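Local coordinates for protein O-ureido-L-serine synthase (Streptomyces lavendulae, PDB 3X44) that uses pyridoxal 5'-phosphate to join hydroxyurea to O-acetyl-L-serine, yielding O-ureido-L-serine for biosynthesis of the antibiotic D-cycloserine, and also accepts sulfide to make cysteine, at residues L59-T70 / L131-Q142; R88-T96 / I105-P116. The protein carries 1 engineered substitution. One frame throughout, in Å; residues are numbered along the deposited sequence.

Interaction 1 (L59-T70 / L131-Q142). With PUS ((E)-O-(carbamoylamino)-N-({3-hydroxy-2-methyl-5-[(phosphonooxy)methyl]pyridin-4-yl}methylidene)-L-serine), chain C.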
loop_
_atom_site.group_PDB
_atom_site.type_symbol
_atom_site.label_atom_id
_atom_site.label_comp_id
_atom_site.label_asym_id
_atom_site.label_seq_id
_atom_site.Cartn_x
_atom_site.Cartn_y
_atom_site.Cartn_z
ATOM N N LEU A 59 -11.814 -19.242 -23.991
ATOM C CA LEU A 59 -12.284 -20.540 -23.511
ATOM C C LEU A 59 -13.389 -20.415 -22.466
ATOM O O LEU A 59 -14.012 -21.410 -22.094
ATOM C CB LEU A 59 -11.127 -21.334 -22.904
ATOM C CG LEU A 59 -9.989 -21.766 -23.831
ATOM C CD1 LEU A 59 -8.849 -22.332 -23.000
ATOM C CD2 LEU A 59 -10.499 -22.807 -24.825
ATOM N N LEU A 60 -13.625 -19.199 -21.984
ATOM C CA LEU A 60 -14.652 -18.975 -20.973
ATOM C C LEU A 60 -15.579 -17.836 -21.349
ATOM O O LEU A 60 -15.135 -16.775 -21.776
ATOM C CB LEU A 60 -14.012 -18.669 -19.614
ATOM C CG LEU A 60 -13.712 -19.839 -18.670
ATOM C CD1 LEU A 60 -13.201 -19.283 -17.340
ATOM C CD2 LEU A 60 -14.957 -20.682 -18.445
ATOM N N LYS A 61 -16.874 -18.064 -21.182
ATOM C CA LYS A 61 -17.876 -17.057 -21.494
ATOM C C LYS A 61 -18.856 -17.019 -20.330
ATOM O O LYS A 61 -19.008 -18.001 -19.611
ATOM C CB LYS A 61 -18.590 -17.417 -22.810
ATOM C CG LYS A 61 -20.112 -17.326 -22.781
ATOM C CD LYS A 61 -20.725 -17.847 -24.076
ATOM C CE LYS A 61 -21.383 -19.214 -23.881
ATOM N NZ LYS A 61 -20.459 -20.339 -24.215
ATOM N N PRO A 62 -19.519 -15.873 -20.116
ATOM C CA PRO A 62 -20.480 -15.764 -19.011
ATOM C C PRO A 62 -21.487 -16.912 -18.987
ATOM O O PRO A 62 -22.059 -17.276 -20.018
ATOM C CB PRO A 62 -21.156 -14.406 -19.235
ATOM C CG PRO A 62 -20.690 -13.923 -20.574
ATOM C CD PRO A 62 -19.401 -14.619 -20.875
ATOM N N GLY A 63 -21.696 -17.478 -17.802
ATOM C CA GLY A 63 -22.627 -18.582 -17.661
ATOM C C GLY A 63 -21.960 -19.934 -17.847
ATOM O O GLY A 63 -22.576 -20.974 -17.600
ATOM N N ASP A 64 -20.704 -19.925 -18.288
ATOM C CA ASP A 64 -19.961 -21.168 -18.494
ATOM C C ASP A 64 -19.716 -21.871 -17.161
ATOM O O ASP A 64 -19.704 -21.233 -16.105
ATOM C CB ASP A 64 -18.621 -20.880 -19.167
ATOM C CG ASP A 64 -18.699 -20.956 -20.682
ATOM O OD1 ASP A 64 -17.697 -20.604 -21.338
ATOM O OD2 ASP A 64 -19.757 -21.363 -21.214
ATOM N N THR A 65 -19.516 -23.186 -17.217
ATOM C CA THR A 65 -19.280 -23.979 -16.015
ATOM C C THR A 65 -17.829 -24.454 -15.905
ATOM O O THR A 65 -17.267 -24.993 -16.854
ATOM C CB THR A 65 -20.211 -25.214 -15.983
ATOM O OG1 THR A 65 -21.574 -24.788 -15.827
ATOM C CG2 THR A 65 -19.833 -26.133 -14.828
ATOM N N ILE A 66 -17.238 -24.255 -14.733
ATOM C CA ILE A 66 -15.860 -24.659 -14.483
ATOM C C ILE A 66 -15.852 -25.847 -13.528
ATOM O O ILE A 66 -16.562 -25.847 -12.519
ATOM C CB ILE A 66 -15.042 -23.497 -13.849
ATOM C CG1 ILE A 66 -14.935 -22.332 -14.834
ATOM C CG2 ILE A 66 -13.652 -23.980 -13.459
ATOM C CD1 ILE A 66 -15.049 -20.972 -14.191
ATOM N N VAL A 67 -15.058 -26.862 -13.857
ATOM C CA VAL A 67 -14.964 -28.051 -13.018
ATOM C C VAL A 67 -13.508 -28.341 -12.688
ATOM O O VAL A 67 -12.629 -28.211 -13.547
ATOM C CB VAL A 67 -15.581 -29.296 -13.706
ATOM C CG1 VAL A 67 -14.732 -29.720 -14.899
ATOM C CG2 VAL A 67 -15.687 -30.438 -12.703
ATOM N N GLU A 68 -13.261 -28.736 -11.444
ATOM C CA GLU A 68 -11.903 -29.027 -11.001
ATOM C C GLU A 68 -11.856 -29.990 -9.816
ATOM O O GLU A 68 -12.736 -29.974 -8.952
ATOM C CB GLU A 68 -11.207 -27.723 -10.616
ATOM C CG GLU A 68 -9.813 -27.916 -10.053
ATOM C CD GLU A 68 -8.844 -28.406 -11.102
ATOM O OE1 GLU A 68 -8.966 -29.576 -11.525
ATOM O OE2 GLU A 68 -7.965 -27.619 -11.506
ATOM N N CYS A 69 -10.842 -30.849 -9.797
ATOM C CA CYS A 69 -10.656 -31.780 -8.684
ATOM C C CYS A 69 -9.767 -30.997 -7.731
ATOM O O CYS A 69 -8.711 -30.506 -8.127
ATOM C CB CYS A 69 -9.931 -33.055 -9.124
ATOM S SG CYS A 69 -9.335 -34.022 -7.722
ATOM N N THR A 70 -10.185 -30.878 -6.480
ATOM C CA THR A 70 -9.424 -30.082 -5.529
ATOM C C THR A 70 -9.342 -30.715 -4.144
ATOM O O THR A 70 -10.159 -31.570 -3.805
ATOM C CB THR A 70 -10.088 -28.690 -5.397
ATOM O OG1 THR A 70 -9.444 -27.933 -4.373
ATOM C CG2 THR A 70 -11.561 -28.851 -5.030
ATOM N N LEU A 131 -16.598 -35.704 -16.360
ATOM C CA LEU A 131 -17.717 -34.768 -16.277
ATOM C C LEU A 131 -17.622 -33.709 -17.360
ATOM O O LEU A 131 -18.620 -33.334 -17.972
ATOM C CB LEU A 131 -17.734 -34.066 -14.920
ATOM C CG LEU A 131 -17.987 -34.950 -13.706
ATOM C CD1 LEU A 131 -17.728 -34.150 -12.436
ATOM C CD2 LEU A 131 -19.417 -35.475 -13.755
ATOM N N ALA A 132 -16.410 -33.220 -17.581
ATOM C CA ALA A 132 -16.189 -32.196 -18.583
ATOM C C ALA A 132 -16.560 -32.703 -19.969
ATOM O O ALA A 132 -17.249 -32.020 -20.722
ATOM C CB ALA A 132 -14.730 -31.750 -18.559
ATOM N N GLU A 133 -16.108 -33.909 -20.298
ATOM C CA GLU A 133 -16.378 -34.494 -21.606
ATOM C C GLU A 133 -17.856 -34.741 -21.837
ATOM O O GLU A 133 -18.344 -34.644 -22.963
ATOM C CB GLU A 133 -15.624 -35.810 -21.757
ATOM C CG GLU A 133 -14.149 -35.721 -21.448
ATOM C CD GLU A 133 -13.447 -37.039 -21.680
ATOM O OE1 GLU A 133 -12.428 -37.303 -21.004
ATOM O OE2 GLU A 133 -13.923 -37.811 -22.541
ATOM N N LYS A 134 -18.563 -35.061 -20.765
ATOM C CA LYS A 134 -19.983 -35.338 -20.851
ATOM C C LYS A 134 -20.831 -34.078 -20.956
ATOM O O LYS A 134 -21.834 -34.061 -21.672
ATOM C CB LYS A 134 -20.427 -36.151 -19.631
ATOM C CG LYS A 134 -21.763 -36.851 -19.800
ATOM C CD LYS A 134 -22.210 -37.509 -18.508
ATOM C CE LYS A 134 -23.542 -38.222 -18.680
ATOM N NZ LYS A 134 -23.897 -39.017 -17.469
ATOM N N TYR A 135 -20.424 -33.020 -20.262
ATOM C CA TYR A 135 -21.196 -31.782 -20.265
ATOM C C TYR A 135 -20.544 -30.561 -20.908
ATOM O O TYR A 135 -21.176 -29.509 -21.019
ATOM C CB TYR A 135 -21.619 -31.460 -18.835
ATOM C CG TYR A 135 -22.308 -32.625 -18.160
ATOM C CD1 TYR A 135 -21.616 -33.452 -17.272
ATOM C CD2 TYR A 135 -23.648 -32.914 -18.430
ATOM C CE1 TYR A 135 -22.247 -34.540 -16.670
ATOM C CE2 TYR A 135 -24.282 -34.001 -17.831
ATOM C CZ TYR A 135 -23.577 -34.805 -16.955
ATOM O OH TYR A 135 -24.209 -35.871 -16.361
ATOM N N GLY A 136 -19.288 -30.698 -21.326
ATOM C CA GLY A 136 -18.590 -29.596 -21.971
ATOM C C GLY A 136 -18.027 -28.515 -21.060
ATOM O O GLY A 136 -17.613 -27.454 -21.530
ATOM N N TRP A 137 -18.004 -28.781 -19.759
ATOM C CA TRP A 137 -17.494 -27.812 -18.792
ATOM C C TRP A 137 -16.011 -27.538 -18.987
ATOM O O TRP A 137 -15.284 -28.372 -19.529
ATOM C CB TRP A 137 -17.731 -28.327 -17.377
ATOM C CG TRP A 137 -19.154 -28.641 -17.098
ATOM C CD1 TRP A 137 -20.252 -28.154 -17.756
ATOM C CD2 TRP A 137 -19.650 -29.486 -16.055
ATOM N NE1 TRP A 137 -21.401 -28.643 -17.180
ATOM C CE2 TRP A 137 -21.061 -29.462 -16.134
ATOM C CE3 TRP A 137 -19.039 -30.259 -15.058
ATOM C CZ2 TRP A 137 -21.872 -30.182 -15.253
ATOM C CZ3 TRP A 137 -19.847 -30.975 -14.183
ATOM C CH2 TRP A 137 -21.250 -30.930 -14.287
ATOM N N PHE A 138 -15.566 -26.364 -18.550
ATOM C CA PHE A 138 -14.160 -25.982 -18.669
ATOM C C PHE A 138 -13.383 -26.625 -17.528
ATOM O O PHE A 138 -13.849 -26.643 -16.389
ATOM C CB PHE A 138 -14.026 -24.455 -18.605
ATOM C CG PHE A 138 -12.607 -23.967 -18.483
ATOM C CD1 PHE A 138 -11.761 -23.950 -19.590
ATOM C CD2 PHE A 138 -12.115 -23.519 -17.259
ATOM C CE1 PHE A 138 -10.445 -23.494 -19.478
ATOM C CE2 PHE A 138 -10.807 -23.063 -17.138
ATOM C CZ PHE A 138 -9.970 -23.051 -18.250
ATOM N N ARG A 139 -12.210 -27.168 -17.839
ATOM C CA ARG A 139 -11.366 -27.800 -16.832
ATOM C C ARG A 139 -10.228 -26.852 -16.473
ATOM O O ARG A 139 -9.494 -26.400 -17.348
ATOM C CB ARG A 139 -10.771 -29.111 -17.366
ATOM C CG ARG A 139 -11.762 -30.250 -17.528
ATOM C CD ARG A 139 -11.885 -31.072 -16.255
ATOM N NE ARG A 139 -10.606 -31.645 -15.839
ATOM C CZ ARG A 139 -9.928 -31.253 -14.766
ATOM N NH1 ARG A 139 -10.407 -30.284 -13.994
ATOM N NH2 ARG A 139 -8.772 -31.829 -14.465
ATOM N N ALA A 140 -10.082 -26.544 -15.190
ATOM C CA ALA A 140 -9.008 -25.660 -14.765
ATOM C C ALA A 140 -7.656 -26.368 -14.905
ATOM O O ALA A 140 -6.639 -25.724 -15.146
ATOM C CB ALA A 140 -9.230 -25.218 -13.316
ATOM N N ARG A 141 -7.661 -27.693 -14.774
ATOM C CA ARG A 141 -6.437 -28.505 -14.865
ATOM C C ARG A 141 -5.314 -27.880 -14.056
ATOM O O ARG A 141 -4.229 -27.642 -14.578
ATOM C CB ARG A 141 -5.983 -28.649 -16.323
ATOM C CG ARG A 141 -7.091 -29.002 -17.282
ATOM C CD ARG A 141 -6.545 -29.680 -18.533
ATOM N NE ARG A 141 -7.610 -30.374 -19.255
ATOM C CZ ARG A 141 -7.999 -31.623 -19.008
ATOM N NH1 ARG A 141 -7.409 -32.334 -18.055
ATOM N NH2 ARG A 141 -8.988 -32.161 -19.709
ATOM N N GLN A 142 -5.572 -27.630 -12.776
ATOM C CA GLN A 142 -4.583 -26.993 -11.916
ATOM C C GLN A 142 -3.213 -27.665 -11.842
ATOM O O GLN A 142 -2.217 -27.004 -11.557
ATOM C CB GLN A 142 -5.157 -26.805 -10.499
ATOM C CG GLN A 142 -5.474 -28.087 -9.726
ATOM C CD GLN A 142 -5.585 -27.831 -8.226
ATOM O OE1 GLN A 142 -4.891 -26.968 -7.685
ATOM N NE2 GLN A 142 -6.461 -28.574 -7.550
HETATM N N PUS C . -4.262 -26.832 -2.786
HETATM C CA PUS C . -4.795 -27.242 -4.148
HETATM C CB PUS C . -4.136 -28.577 -4.647
HETATM O OG PUS C . -4.407 -29.680 -3.670
HETATM N ND PUS C . -4.507 -30.957 -4.341
HETATM C CE PUS C . -3.692 -31.970 -3.973
HETATM N NZ2 PUS C . -2.556 -31.715 -3.298
HETATM O OZ1 PUS C . -3.976 -33.092 -4.248
HETATM C C PUS C . -6.324 -27.429 -4.044
HETATM O O PUS C . -6.923 -26.890 -3.155
HETATM O OT PUS C . -6.913 -28.107 -4.851
HETATM C C2 PUS C . -2.654 -25.812 1.233
HETATM C C3 PUS C . -3.262 -26.021 -0.094
HETATM C C4 PUS C . -2.383 -26.233 -1.250
HETATM C C5 PUS C . -0.930 -26.201 -1.048
HETATM C C6 PUS C . -0.418 -25.974 0.312
HETATM C C2A PUS C . -3.522 -25.633 2.446
HETATM C C4A PUS C . -2.946 -26.639 -2.594
HETATM C C5A PUS C . 0.038 -26.404 -2.204
HETATM N N1 PUS C . -1.282 -25.799 1.372
HETATM O O3 PUS C . -4.599 -25.955 -0.244
HETATM O O1P PUS C . -0.625 -26.175 -5.173
HETATM O O2P PUS C . 0.805 -24.293 -5.149
HETATM O O3P PUS C . 1.639 -26.417 -4.482
HETATM O O4P PUS C . 0.066 -25.221 -3.071
HETATM P P PUS C . 0.472 -25.533 -4.472
HETATM O O HOH W 1 -7.233 -31.357 -12.080
#

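Interaction 2 (R88-T96 / I105-P116)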
loop_
_atom_site.group_PDB
_atom_site.type_symbol
_atom_site.label_atom_id
_atom_site.label_comp_id
_atom_site.label_asym_id
_atom_site.label_seq_id
_atom_site.Cartn_x
_atom_site.Cartn_y
_atom_site.Cartn_z
ATOM N N ARG A 88 -20.301 -20.657 -13.318
ATOM C CA ARG A 88 -20.846 -21.755 -12.537
ATOM C C ARG A 88 -19.624 -22.605 -12.212
ATOM O O ARG A 88 -18.723 -22.728 -13.042
ATOM C CB ARG A 88 -21.857 -22.561 -13.364
ATOM C CG ARG A 88 -23.245 -21.931 -13.439
ATOM C CD ARG A 88 -23.883 -22.125 -14.817
ATOM N NE ARG A 88 -25.265 -21.646 -14.862
ATOM C CZ ARG A 88 -26.008 -21.593 -15.966
ATOM N NH1 ARG A 88 -25.509 -21.989 -17.130
ATOM N NH2 ARG A 88 -27.257 -21.150 -15.906
ATOM N N PHE A 89 -19.580 -23.173 -11.013
ATOM C CA PHE A 89 -18.448 -23.993 -10.607
ATOM C C PHE A 89 -18.875 -25.318 -9.969
ATOM O O PHE A 89 -19.842 -25.374 -9.203
ATOM C CB PHE A 89 -17.550 -23.217 -9.627
ATOM C CG PHE A 89 -16.375 -24.015 -9.130
ATOM C CD1 PHE A 89 -15.399 -24.464 -10.019
ATOM C CD2 PHE A 89 -16.273 -24.371 -7.789
ATOM C CE1 PHE A 89 -14.343 -25.261 -9.588
ATOM C CE2 PHE A 89 -15.222 -25.167 -7.340
ATOM C CZ PHE A 89 -14.253 -25.616 -8.242
ATOM N N VAL A 90 -18.140 -26.378 -10.291
ATOM C CA VAL A 90 -18.408 -27.712 -9.764
ATOM C C VAL A 90 -17.110 -28.275 -9.209
ATOM O O VAL A 90 -16.156 -28.483 -9.957
ATOM C CB VAL A 90 -18.880 -28.685 -10.869
ATOM C CG1 VAL A 90 -19.261 -30.024 -10.245
ATOM C CG2 VAL A 90 -20.038 -28.095 -11.637
ATOM N N ALA A 91 -17.077 -28.530 -7.905
ATOM C CA ALA A 91 -15.880 -29.068 -7.270
ATOM C C ALA A 91 -15.932 -30.590 -7.161
ATOM O O ALA A 91 -16.970 -31.160 -6.838
ATOM C CB ALA A 91 -15.706 -28.457 -5.887
ATOM N N VAL A 92 -14.803 -31.230 -7.451
ATOM C CA VAL A 92 -14.661 -32.680 -7.363
ATOM C C VAL A 92 -13.668 -32.843 -6.221
ATOM O O VAL A 92 -12.483 -32.591 -6.394
ATOM C CB VAL A 92 -14.053 -33.269 -8.650
ATOM C CG1 VAL A 92 -13.630 -34.711 -8.410
ATOM C CG2 VAL A 92 -15.066 -33.193 -9.783
ATOM N N MET A 93 -14.153 -33.263 -5.057
ATOM C CA MET A 93 -13.291 -33.375 -3.887
ATOM C C MET A 93 -13.379 -34.680 -3.106
ATOM O O MET A 93 -14.454 -35.249 -2.947
ATOM C CB MET A 93 -13.595 -32.199 -2.951
ATOM C CG MET A 93 -12.669 -32.068 -1.765
ATOM S SD MET A 93 -12.932 -30.482 -0.946
ATOM C CE MET A 93 -14.705 -30.549 -0.589
ATOM N N GLY A 94 -12.233 -35.146 -2.618
ATOM C CA GLY A 94 -12.207 -36.371 -1.836
ATOM C C GLY A 94 -13.123 -36.198 -0.643
ATOM O O GLY A 94 -13.219 -35.101 -0.096
ATOM N N ASP A 95 -13.785 -37.273 -0.223
ATOM C CA ASP A 95 -14.718 -37.190 0.897
ATOM C C ASP A 95 -14.077 -37.041 2.272
ATOM O O ASP A 95 -14.788 -36.837 3.261
ATOM C CB ASP A 95 -15.620 -38.419 0.916
ATOM C CG ASP A 95 -14.840 -39.713 1.079
ATOM O OD1 ASP A 95 -13.600 -39.666 1.256
ATOM O OD2 ASP A 95 -15.476 -40.780 1.027
ATOM N N THR A 96 -12.751 -37.139 2.341
ATOM C CA THR A 96 -12.057 -37.031 3.618
ATOM C C THR A 96 -11.555 -35.636 3.982
ATOM O O THR A 96 -11.141 -35.408 5.120
ATOM C CB THR A 96 -10.873 -38.020 3.692
ATOM O OG1 THR A 96 -10.104 -37.945 2.488
ATOM C CG2 THR A 96 -11.391 -39.447 3.873
ATOM N N ILE A 105 -17.305 -24.018 -0.287
ATOM C CA ILE A 105 -17.576 -24.137 -1.709
ATOM C C ILE A 105 -19.063 -23.848 -1.926
ATOM O O ILE A 105 -19.440 -23.093 -2.825
ATOM C CB ILE A 105 -17.217 -25.550 -2.224
ATOM C CG1 ILE A 105 -15.693 -25.729 -2.186
ATOM C CG2 ILE A 105 -17.737 -25.735 -3.655
ATOM C CD1 ILE A 105 -15.203 -27.158 -2.327
ATOM N N ARG A 106 -19.901 -24.431 -1.076
ATOM C CA ARG A 106 -21.341 -24.235 -1.168
ATOM C C ARG A 106 -21.723 -22.771 -0.980
ATOM O O ARG A 106 -22.579 -22.252 -1.694
ATOM C CB ARG A 106 -22.060 -25.079 -0.110
ATOM C CG ARG A 106 -21.989 -26.569 -0.363
ATOM C CD ARG A 106 -22.976 -26.972 -1.439
ATOM N NE ARG A 106 -23.212 -28.409 -1.439
ATOM C CZ ARG A 106 -23.743 -29.077 -2.456
ATOM N NH1 ARG A 106 -24.095 -28.436 -3.563
ATOM N NH2 ARG A 106 -23.923 -30.389 -2.366
ATOM N N ALA A 107 -21.076 -22.108 -0.025
ATOM C CA ALA A 107 -21.359 -20.710 0.265
ATOM C C ALA A 107 -21.211 -19.818 -0.966
ATOM O O ALA A 107 -22.038 -18.936 -1.210
ATOM C CB ALA A 107 -20.450 -20.213 1.385
ATOM N N TYR A 108 -20.155 -20.043 -1.740
ATOM C CA TYR A 108 -19.926 -19.242 -2.937
ATOM C C TYR A 108 -20.820 -19.678 -4.099
ATOM O O TYR A 108 -20.754 -19.110 -5.191
ATOM C CB TYR A 108 -18.450 -19.322 -3.352
ATOM C CG TYR A 108 -17.530 -18.572 -2.413
ATOM C CD1 TYR A 108 -17.645 -17.186 -2.253
ATOM C CD2 TYR A 108 -16.553 -19.247 -1.677
ATOM C CE1 TYR A 108 -16.801 -16.492 -1.377
ATOM C CE2 TYR A 108 -15.710 -18.556 -0.803
ATOM C CZ TYR A 108 -15.840 -17.185 -0.659
ATOM O OH TYR A 108 -15.007 -16.510 0.199
ATOM N N GLY A 109 -21.649 -20.687 -3.855
ATOM C CA GLY A 109 -22.551 -21.169 -4.885
ATOM C C GLY A 109 -22.003 -22.325 -5.700
ATOM O O GLY A 109 -22.574 -22.686 -6.735
ATOM N N GLY A 110 -20.906 -22.920 -5.239
ATOM C CA GLY A 110 -20.324 -24.026 -5.976
ATOM C C GLY A 110 -21.088 -25.328 -5.810
ATOM O O GLY A 110 -21.882 -25.480 -4.884
ATOM N N LYS A 111 -20.867 -26.257 -6.730
ATOM C CA LYS A 111 -21.511 -27.561 -6.672
ATOM C C LYS A 111 -20.455 -28.493 -6.103
ATOM O O LYS A 111 -19.264 -28.194 -6.179
ATOM C CB LYS A 111 -21.934 -28.021 -8.069
ATOM C CG LYS A 111 -23.138 -27.273 -8.634
ATOM C CD LYS A 111 -24.427 -27.665 -7.918
ATOM C CE LYS A 111 -25.506 -26.606 -8.103
ATOM N NZ LYS A 111 -26.818 -27.030 -7.530
ATOM N N LEU A 112 -20.892 -29.619 -5.549
ATOM C CA LEU A 112 -19.989 -30.575 -4.919
ATOM C C LEU A 112 -20.134 -32.020 -5.396
ATOM O O LEU A 112 -21.224 -32.589 -5.365
ATOM C CB LEU A 112 -20.210 -30.518 -3.407
ATOM C CG LEU A 112 -19.242 -31.205 -2.449
ATOM C CD1 LEU A 112 -17.818 -30.752 -2.717
ATOM C CD2 LEU A 112 -19.652 -30.860 -1.030
ATOM N N VAL A 113 -19.024 -32.602 -5.842
ATOM C CA VAL A 113 -18.992 -33.990 -6.291
ATOM C C VAL A 113 -17.929 -34.671 -5.434
ATOM O O VAL A 113 -16.732 -34.430 -5.600
ATOM C CB VAL A 113 -18.592 -34.115 -7.795
ATOM C CG1 VAL A 113 -18.409 -35.575 -8.168
ATOM C CG2 VAL A 113 -19.660 -33.488 -8.681
ATOM N N LEU A 114 -18.365 -35.504 -4.498
ATOM C CA LEU A 114 -17.429 -36.190 -3.623
ATOM C C LEU A 114 -17.081 -37.575 -4.154
ATOM O O LEU A 114 -17.829 -38.159 -4.936
ATOM C CB LEU A 114 -18.016 -36.306 -2.213
ATOM C CG LEU A 114 -18.509 -35.001 -1.577
ATOM C CD1 LEU A 114 -19.066 -35.277 -0.179
ATOM C CD2 LEU A 114 -17.365 -34.002 -1.522
ATOM N N PHE A 115 -15.931 -38.083 -3.730
ATOM C CA PHE A 115 -15.469 -39.407 -4.131
ATOM C C PHE A 115 -14.591 -39.966 -3.018
ATOM O O PHE A 115 -14.042 -39.211 -2.212
ATOM C CB PHE A 115 -14.690 -39.344 -5.457
ATOM C CG PHE A 115 -13.336 -38.683 -5.354
ATOM C CD1 PHE A 115 -13.198 -37.311 -5.563
ATOM C CD2 PHE A 115 -12.193 -39.437 -5.071
ATOM C CE1 PHE A 115 -11.937 -36.691 -5.492
ATOM C CE2 PHE A 115 -10.925 -38.830 -4.996
ATOM C CZ PHE A 115 -10.801 -37.454 -5.207
ATOM N N PRO A 116 -14.457 -41.298 -2.953
ATOM C CA PRO A 116 -13.631 -41.929 -1.915
ATOM C C PRO A 116 -12.216 -41.347 -1.865
ATOM O O PRO A 116 -11.408 -41.556 -2.773
ATOM C CB PRO A 116 -13.658 -43.413 -2.288
ATOM C CG PRO A 116 -14.962 -43.574 -3.045
ATOM C CD PRO A 116 -15.081 -42.296 -3.842
#

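Interaction 1 (L59-T70 / L131-Q142)
At the edge of a four-stranded parallel sheet, strand 65-70 pairs with the short strand 138-139: Phe-138 N donates to Thr-65 O, and Val-67 N to Phe-138 O. Thr-65 CG2 sits over the five-membered ring of Trp-137, 3.4 Å from its centroid and 9° off the normal, a CH-pi contact; its anti placement to the backbone N carries the methyl there. On the face of the sheet that bears Ile-66, Leu-60 covers one face of the Phe-138 ring, while Leu-59 CD1 meets the ring's edge, 4.0 Å from CE1. This sheet forms the core of the small domain in the cysteine synthase fold; past the strand pair both segments reach the ligand. Buried Glu-68, bent at chi2 (69°), receives Arg-139 NH1 on OE1 at 2.9 Å in a nearly straight salt bridge, from above the carboxylate plane; Cys-69 N takes the anti lone pair of OE1. The syn lone pair of OE2 accepts Gln-142 N at 2.7 Å, and Arg-139 NE makes a second salt bridge, to Asp-129. Gln-142 NE2 bonds both Cys-69 O and, at 2.8 Å, carboxylate oxygen OT of the bound aldimine of O-ureido-L-serine with pyridoxal phosphate, which Thr-70 OG1 also reaches at 2.6 Å.

Interaction 2 (R88-T96 / I105-P116)
Phe-115 turns its ring back over the neighbouring strand and lays one face against Gly-94, whose CA stands 3.8 Å from the ring centroid, 18° off the normal, as a CH-pi contact. The side chain sets out away from strand 88-94; a chi1 of 71° swings CG in over the backbone, flanked by N and C, and brings the ring back. The Val-92 and Phe-115 side chains cross nearly at right angles, Val-92 CG1 lying 3.9 Å from Phe-115 CD1. Next to them, Val-92 and Val-113 run alongside each other in the same direction, and Val-113 CG2 touches Val-90 CG1 at 3.8 Å; helix 120-135 covers this face through Ala-128 and Leu-131 on Val-92 and Ile-127 on Phe-115. On the other face Met-93, extended until it bends at chi3 (56°), brings CE against two methyl groups, 3.8 Å from Ile-105 CD1 and 3.8 Å from Leu-112 CD1. Ala-91 CB also packs on Ile-105 CD1, drawing the last turn of helix 99-107 onto the sheet. Six backbone bonds run between the strands, from Lys-111 N to Phe-89 O at 2.8 Å through Asp-95 N to Phe-115 O. Trp-314 of the second subunit makes a cation-pi contact with Lys-111. Helix 99-107 closes in a Schellman motif at Gly-109, and the CA of the next residue, Gly-110, packs near the Phe-89 ring. Strand 88-94, helix 99-107 and strand 111-115 follow one another in the chain as a classic beta-alpha-beta crossover, its two parallel strands adjacent.

In the fold
Both contacts belong to one four-stranded parallel sheet, ordered 111-115, 88-94, 65-70, 138-139. Interaction 2 joins the first two strands and interaction 1 the last two, with centres about 13 Å apart. The seam between them is the pairing of strands 65-70 and 88-94, where Ile-66 N lies 2.7 Å from Arg-88 O and Ile-66 O 2.8 Å from Val-90 N. Along the chain, interaction 2 is nested within the loop that interaction 1 closes, and helix 120-135 leads from strand 111-115 towards strand 138-139. The sheet links ligand-binding Thr-70 and Gln-142 of interaction 1 with Met-93 of interaction 2, whose side chain lies about 7 Å from the ligand; both contacts touch the second subunit.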